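Local coordinates for protein Exo-beta-1,4-mannosidase (Rhizomucor miehei, PDB 4LYP) that probably hydrolyses terminal beta-D-mannose residues from the non-reducing ends of beta-mannosides, as a fungal glycoside hydrolase family 5 enzyme built on a TIM barrel, at residues A201-L204 against F205-I209; G75-R78 against K79-E82; T359-S362 against H363-Y367. All blocks are in the same frame, centred on the assembly; numbering follows the deposited sequence.

Interaction 1 of 3, residues A201-L204 against F205-I209; sequences ANKL and FKDHI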
loop_
_atom_site.group_PDB
_atom_site.type_symbol
_atom_site.label_atom_id
_atom_site.label_comp_id
_atom_site.label_asym_id
_atom_site.label_seq_id
_atom_site.Cartn_x
_atom_site.Cartn_y
_atom_site.Cartn_z
ATOM N N ALA A 201 -10.243 -21.031 -1.563
ATOM C CA ALA A 201 -9.200 -19.978 -1.325
ATOM C C ALA A 201 -9.863 -18.883 -0.537
ATOM O O ALA A 201 -9.279 -18.346 0.401
ATOM C CB ALA A 201 -8.613 -19.522 -2.632
ATOM N N ASN A 202 -11.091 -18.457 -0.940
ATOM C CA ASN A 202 -11.772 -17.357 -0.258
ATOM C C ASN A 202 -12.197 -17.680 1.125
ATOM O O ASN A 202 -12.269 -16.796 1.990
ATOM C CB ASN A 202 -12.829 -16.772 -1.152
ATOM C CG ASN A 202 -12.137 -15.839 -2.157
ATOM O OD1 ASN A 202 -11.990 -14.638 -1.884
ATOM N ND2 ASN A 202 -11.916 -16.374 -3.434
ATOM N N LYS A 203 -12.453 -18.976 1.432
ATOM C CA LYS A 203 -12.716 -19.412 2.797
ATOM C C LYS A 203 -11.489 -19.131 3.695
ATOM O O LYS A 203 -11.611 -18.537 4.768
ATOM C CB LYS A 203 -13.021 -20.908 2.804
ATOM C CG LYS A 203 -13.208 -21.485 4.206
ATOM C CD LYS A 203 -11.988 -22.154 4.867
ATOM C CE LYS A 203 -12.321 -22.781 6.240
ATOM N NZ LYS A 203 -13.719 -23.271 6.244
ATOM N N LEU A 204 -10.300 -19.547 3.216
ATOM C CA LEU A 204 -9.082 -19.321 3.986
ATOM C C LEU A 204 -8.802 -17.831 4.152
ATOM O O LEU A 204 -8.351 -17.384 5.195
ATOM C CB LEU A 204 -7.876 -19.947 3.285
ATOM C CG LEU A 204 -7.953 -21.483 3.091
ATOM C CD1 LEU A 204 -6.603 -21.890 2.504
ATOM C CD2 LEU A 204 -8.238 -22.213 4.385
ATOM N N PHE A 205 -9.081 -17.043 3.101
ATOM C CA PHE A 205 -8.842 -15.599 3.136
ATOM C C PHE A 205 -9.785 -14.956 4.118
ATOM O O PHE A 205 -9.330 -14.108 4.928
ATOM C CB PHE A 205 -9.035 -15.101 1.717
ATOM C CG PHE A 205 -8.885 -13.596 1.492
ATOM C CD1 PHE A 205 -7.836 -12.859 2.068
ATOM C CD2 PHE A 205 -9.753 -12.941 0.624
ATOM C CE1 PHE A 205 -7.653 -11.526 1.788
ATOM C CE2 PHE A 205 -9.605 -11.598 0.341
ATOM C CZ PHE A 205 -8.538 -10.888 0.897
ATOM N N LYS A 206 -11.083 -15.316 4.118
ATOM C CA LYS A 206 -12.028 -14.813 5.106
ATOM C C LYS A 206 -11.588 -15.173 6.527
ATOM O O LYS A 206 -11.819 -14.360 7.440
ATOM C CB LYS A 206 -13.441 -15.311 4.782
ATOM C CG LYS A 206 -14.040 -14.637 3.543
ATOM C CD LYS A 206 -15.394 -15.300 3.199
ATOM C CE LYS A 206 -16.027 -14.660 2.004
ATOM N NZ LYS A 206 -17.299 -15.380 1.707
ATOM N N ASP A 207 -11.057 -16.361 6.720
ATOM C CA ASP A 207 -10.572 -16.706 8.026
ATOM C C ASP A 207 -9.479 -15.744 8.480
ATOM O O ASP A 207 -9.424 -15.342 9.665
ATOM C CB ASP A 207 -9.993 -18.142 8.057
ATOM C CG ASP A 207 -11.034 -19.216 7.877
ATOM O OD1 ASP A 207 -12.239 -18.973 8.070
ATOM O OD2 ASP A 207 -10.635 -20.374 7.589
ATOM N N HIS A 208 -8.566 -15.372 7.571
ATOM C CA HIS A 208 -7.552 -14.380 7.930
ATOM C C HIS A 208 -8.155 -13.021 8.235
ATOM O O HIS A 208 -7.774 -12.357 9.209
ATOM C CB HIS A 208 -6.494 -14.283 6.816
ATOM C CG HIS A 208 -5.482 -13.247 7.104
ATOM N ND1 HIS A 208 -4.636 -13.358 8.183
ATOM C CD2 HIS A 208 -5.251 -11.983 6.517
ATOM C CE1 HIS A 208 -3.885 -12.246 8.220
ATOM N NE2 HIS A 208 -4.243 -11.409 7.205
ATOM N N ILE A 209 -9.125 -12.564 7.375
ATOM C CA ILE A 209 -9.748 -11.293 7.612
ATOM C C ILE A 209 -10.410 -11.245 8.962
ATOM O O ILE A 209 -10.228 -10.269 9.740
ATOM C CB ILE A 209 -10.776 -10.963 6.490
ATOM C CG1 ILE A 209 -10.065 -10.849 5.143
ATOM C CG2 ILE A 209 -11.574 -9.747 6.833
ATOM C CD1 ILE A 209 -11.035 -10.758 3.968
#
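The amides of Phe205, Lys206, Asp207 and His208 bond in turn to the carbonyls of Ala201, Asn202, Lys203 and Leu204, an unbroken i to i+4 run; Phe205 N sits 3.0 Å from Ala201 O, and the Lys206 bond is the straightest, 167° at the hydrogen. On the outer side of the helix Lys203 and Asp207 meet obliquely. The lysine chain leaves with CG trans to the backbone N but kinks at chi2 (-96°) and again at chi4; in the conformer described, which is one of two, its CE methylene comes 3.2 Å from Asp207 OD2. The charged ends come less close: Lys203 NZ is 4.4 Å from Asp207 OD2, so at most a loose charge attraction, not a salt bridge, probably links them, and the second conformer suggests that the chain is mobile. On another side Asn202 and Phe205 run side by side, amide and ring planes 70° apart. Asn202 OD1 lies at the ring's edge, 3.8 Å from Phe205 CD2, while its main polar partner is the indole NE1 of Trp246; Asn202 ND2 turns back to Ala198 O. Ile209 CD1 covers one face of the phenyl, 3.9 Å above its centre, and Phe191 meets the ring edge-to-face. The whole is two successive turns of regular alpha-helix within helix 197-213, amphipathic in character: Lys203 faces solvent, whereas Asn202, Phe205 and His208 are buried against neighbouring parts of the barrel enzyme, among them helices 158-167, 181-193 and 244-257.

Interaction 2 of 3, residues G75-R78 against K79-E82; sequences GGDR and KRME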
loop_
_atom_site.group_PDB
_atom_site.type_symbol
_atom_site.label_atom_id
_atom_site.label_comp_id
_atom_site.label_asym_id
_atom_site.label_seq_id
_atom_site.Cartn_x
_atom_site.Cartn_y
_atom_site.Cartn_z
ATOM N N GLY A 75 12.821 -11.202 13.863
ATOM C CA GLY A 75 13.424 -10.454 12.750
ATOM C C GLY A 75 13.132 -8.950 12.745
ATOM O O GLY A 75 13.453 -8.287 11.774
ATOM N N GLY A 76 12.462 -8.461 13.808
ATOM C CA GLY A 76 12.129 -7.020 13.829
ATOM C C GLY A 76 13.266 -6.172 14.255
ATOM O O GLY A 76 14.352 -6.596 14.642
ATOM N N ASP A 77 12.999 -4.862 14.254
ATOM C CA ASP A 77 13.888 -3.847 14.824
ATOM C C ASP A 77 12.955 -2.750 15.313
ATOM O O ASP A 77 12.728 -1.731 14.634
ATOM C CB ASP A 77 14.939 -3.382 13.800
ATOM C CG ASP A 77 15.925 -2.418 14.374
ATOM O OD1 ASP A 77 15.717 -1.936 15.520
ATOM O OD2 ASP A 77 16.908 -2.165 13.664
ATOM N N ARG A 78 12.389 -2.966 16.513
ATOM C CA ARG A 78 11.234 -2.150 16.941
ATOM C C ARG A 78 11.671 -0.709 17.179
ATOM O O ARG A 78 10.921 0.215 16.882
ATOM C CB ARG A 78 10.631 -2.802 18.169
ATOM C CG ARG A 78 9.391 -2.083 18.633
ATOM C CD ARG A 78 8.741 -2.785 19.864
ATOM N NE ARG A 78 8.323 -4.104 19.418
ATOM C CZ ARG A 78 8.294 -5.182 20.227
ATOM N NH1 ARG A 78 8.638 -5.115 21.529
ATOM N NH2 ARG A 78 7.981 -6.380 19.742
ATOM N N LYS A 79 12.857 -0.481 17.734
ATOM C CA LYS A 79 13.318 0.894 17.939
ATOM C C LYS A 79 13.474 1.589 16.587
ATOM O O LYS A 79 13.229 2.803 16.477
ATOM C CB LYS A 79 14.639 0.909 18.693
ATOM C CG LYS A 79 14.423 0.398 20.092
ATOM C CD LYS A 79 15.663 0.689 20.958
ATOM C CE LYS A 79 16.833 -0.276 20.814
ATOM N NZ LYS A 79 17.989 0.331 21.552
ATOM N N ARG A 80 13.941 0.876 15.556
ATOM C CA ARG A 80 14.010 1.471 14.232
ATOM C C ARG A 80 12.604 1.802 13.693
ATOM O O ARG A 80 12.380 2.880 13.170
ATOM C CB ARG A 80 14.726 0.521 13.273
ATOM C CG ARG A 80 14.598 0.927 11.827
ATOM C CD ARG A 80 15.330 -0.045 10.895
ATOM N NE ARG A 80 14.934 0.110 9.531
ATOM C CZ ARG A 80 15.219 -0.749 8.580
ATOM N NH1 ARG A 80 16.078 -1.733 8.758
ATOM N NH2 ARG A 80 14.666 -0.582 7.404
ATOM N N MET A 81 11.633 0.908 13.908
ATOM C CA MET A 81 10.245 1.193 13.511
ATOM C C MET A 81 9.775 2.462 14.156
ATOM O O MET A 81 9.194 3.347 13.530
ATOM C CB MET A 81 9.354 0.010 13.859
ATOM C CG MET A 81 7.887 0.213 13.413
ATOM S SD MET A 81 6.845 1.011 14.670
ATOM C CE MET A 81 6.571 -0.319 15.809
ATOM N N GLU A 82 9.979 2.581 15.466
ATOM C CA GLU A 82 9.539 3.733 16.200
ATOM C C GLU A 82 10.197 5.020 15.700
ATOM O O GLU A 82 9.522 6.043 15.530
ATOM C CB GLU A 82 9.802 3.531 17.701
ATOM C CG GLU A 82 8.863 2.450 18.285
ATOM C CD GLU A 82 9.352 1.906 19.658
ATOM O OE1 GLU A 82 8.610 1.097 20.225
ATOM O OE2 GLU A 82 10.503 2.187 20.128
HETATM O O HOH W 1 17.424 -2.850 11.124
HETATM O O HOH W 2 15.026 -2.362 18.350
#
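Asp77 is the N-cap of helix 78-90, and its carboxylate reaches over the first turn to Arg80. The capping bond itself is weak: Arg80 N to Asp77 OD1 measures 3.3 Å. Chi1 of -176° swings the Asp77 carboxylate beside its own carbonyl carbon and over the start of the helix, where its negative charge should suit the helix dipole. Among backbone bonds, Met81 N donates to Asp77 O, and Glu82 N to Arg78 O at 2.9 Å. Van der Waals contact backs up the cap: Asp77 CG packs 3.4 Å from Arg80 CB, the two side chains crossing at about a right angle. One turn along, Glu82 crosses Arg78 at a slant, its OE1 3.6 Å from Arg78 CG. The two charged groups do not pair, Arg78 NE being 5.3 Å from Glu82 OE1; Arg78 NE bonds instead to Gly69 O, and its guanidinium makes a cation-pi contact with Tyr133. The Arg80 guanidinium is also held from outside the turn, NE in a salt bridge with Glu84 and NH2 on Trp409 O. Two waters add bridges. One molecule donates to Asp77 OD1 and accepts from Lys79 N, extending the cap to a second amide of the first turn. The other spans the acid and the guanidinium: it donates to Asp77 OD2 at 2.7 Å and, in the guanidinium plane, accepts from Arg80 NH1 at 2.9 Å.

Interaction 3 of 3, residues T359-S362 against H363-Y367; sequences TPTS and HKDEY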
loop_
_atom_site.group_PDB
_atom_site.type_symbol
_atom_site.label_atom_id
_atom_site.label_comp_id
_atom_site.label_asym_id
_atom_site.label_seq_id
_atom_site.Cartn_x
_atom_site.Cartn_y
_atom_site.Cartn_z
ATOM N N THR A 359 23.149 7.686 -5.196
ATOM C CA THR A 359 22.703 8.225 -6.500
ATOM C C THR A 359 21.643 9.256 -6.262
ATOM O O THR A 359 20.712 9.043 -5.494
ATOM C CB THR A 359 22.230 7.058 -7.378
ATOM O OG1 THR A 359 23.386 6.266 -7.608
ATOM C CG2 THR A 359 21.621 7.551 -8.655
ATOM N N PRO A 360 21.732 10.426 -6.938
ATOM C CA PRO A 360 20.703 11.437 -6.752
ATOM C C PRO A 360 19.324 11.031 -7.282
ATOM O O PRO A 360 19.193 10.078 -8.046
ATOM C CB PRO A 360 21.202 12.641 -7.578
ATOM C CG PRO A 360 22.660 12.401 -7.739
ATOM C CD PRO A 360 22.826 10.917 -7.809
ATOM N N THR A 361 18.331 11.838 -6.882
ATOM C CA THR A 361 16.945 11.615 -7.215
ATOM C C THR A 361 16.367 12.853 -7.878
ATOM O O THR A 361 15.237 13.248 -7.613
ATOM C CB THR A 361 16.138 11.196 -5.978
ATOM O OG1 THR A 361 16.244 12.204 -4.956
ATOM C CG2 THR A 361 16.596 9.877 -5.401
ATOM N N SER A 362 17.117 13.490 -8.801
ATOM C CA SER A 362 16.550 14.720 -9.375
ATOM C C SER A 362 15.303 14.490 -10.219
ATOM O O SER A 362 14.384 15.280 -10.142
ATOM C CB SER A 362 17.595 15.482 -10.149
ATOM O OG SER A 362 18.054 14.775 -11.309
ATOM N N HIS A 363 15.242 13.393 -10.996
ATOM C CA HIS A 363 14.008 13.158 -11.751
ATOM C C HIS A 363 12.857 12.868 -10.830
ATOM O O HIS A 363 11.772 13.430 -10.960
ATOM C CB HIS A 363 14.192 11.998 -12.729
ATOM C CG HIS A 363 14.914 12.354 -13.972
ATOM N ND1 HIS A 363 14.905 11.573 -15.105
ATOM C CD2 HIS A 363 15.664 13.484 -14.302
ATOM C CE1 HIS A 363 15.596 12.168 -16.057
ATOM N NE2 HIS A 363 16.104 13.291 -15.587
ATOM N N LYS A 364 13.087 11.917 -9.880
ATOM C CA LYS A 364 12.064 11.558 -8.908
ATOM C C LYS A 364 11.531 12.765 -8.157
ATOM O O LYS A 364 10.331 12.904 -7.899
ATOM C CB LYS A 364 12.676 10.559 -7.931
ATOM C CG LYS A 364 11.775 10.116 -6.786
ATOM C CD LYS A 364 12.603 9.267 -5.809
ATOM C CE LYS A 364 11.744 8.465 -4.865
ATOM N NZ LYS A 364 12.605 7.552 -4.018
ATOM N N ASP A 365 12.438 13.660 -7.718
ATOM C CA ASP A 365 12.007 14.827 -6.909
ATOM C C ASP A 365 11.115 15.692 -7.738
ATOM O O ASP A 365 10.090 16.179 -7.202
ATOM C CB ASP A 365 13.231 15.594 -6.474
ATOM C CG ASP A 365 14.027 14.883 -5.375
ATOM O OD1 ASP A 365 13.685 13.781 -4.995
ATOM O OD2 ASP A 365 14.988 15.529 -4.940
ATOM N N GLU A 366 11.424 15.953 -9.003
ATOM C CA GLU A 366 10.583 16.778 -9.826
ATOM C C GLU A 366 9.218 16.073 -10.100
ATOM O O GLU A 366 8.166 16.700 -10.041
ATOM C CB GLU A 366 11.261 17.078 -11.158
ATOM C CG GLU A 366 10.371 17.785 -12.129
ATOM C CD GLU A 366 11.026 18.078 -13.482
ATOM O OE1 GLU A 366 12.254 18.408 -13.480
ATOM O OE2 GLU A 366 10.311 18.065 -14.504
ATOM N N TYR A 367 9.276 14.751 -10.349
ATOM C CA TYR A 367 8.082 14.003 -10.589
ATOM C C TYR A 367 7.129 14.047 -9.412
ATOM O O TYR A 367 5.932 14.308 -9.543
ATOM C CB TYR A 367 8.492 12.546 -10.894
ATOM C CG TYR A 367 7.368 11.632 -11.279
ATOM C CD1 TYR A 367 6.698 11.725 -12.515
ATOM C CD2 TYR A 367 7.027 10.568 -10.389
ATOM C CE1 TYR A 367 5.754 10.800 -12.826
ATOM C CE2 TYR A 367 6.055 9.638 -10.743
ATOM C CZ TYR A 367 5.444 9.760 -11.976
ATOM O OH TYR A 367 4.497 8.837 -12.385
HETATM O O HOH W 3 14.523 16.702 -13.318
#
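Thr361 holds OG1 between its backbone N and carbonyl carbon (chi1 58°), and Asp365 carries CG beside its own N (chi1 -73°), which turns hydroxyl and carboxylate towards each other. Thr361 OG1 lies 3.0 Å from Asp365 OD1, a probable hydrogen bond whose proton has another acceptor within reach. The acid is also tied to the start of helix 429-448, OD2 by Thr428 OG1 and OD1 by Thr429 OG1. Asp365 N bonds to Thr361 O at 2.8 Å. Thr361 is the N-cap residue of helix 362-380, yet its hydroxyl caps no amide and lies by Asp365. Asp343 takes up part of that task from outside: its OD1 accepts from His363 N and, in the conformer of Ser362 described, its OD2 pairs with Ser362 OG. Lys364 runs alongside Thr361, its CD 4.0 Å from Thr361 CB, before NZ reaches Tyr421 O. Glu366 N bonds to Ser362 O at 3.2 Å, and a water sits by both residues, donating to Glu366 OE1 at 2.8 Å and more weakly to Ser362 O, while Glu366 OE2 forms a salt bridge with Lys370 NZ.

Along the chain the order is interaction 2, then interaction 1, then interaction 3, each on a different helix of a single TIM-barrel chain. Interactions 2 and 3 both mark helix starts, at the heads of helices 78-90 and 362-380, whereas interaction 1 lies within helix 197-213. None touches another: interactions 2 and 3 come nearest, about 14 Å between closest atoms, and interactions 1 and 3 stand on opposite sides of the chain's centre, their own centres 41 Å apart. The centres of all three lie 19 to 22 Å from the centre of the chain, so they belong to separate parts of its helical periphery, not one shared site.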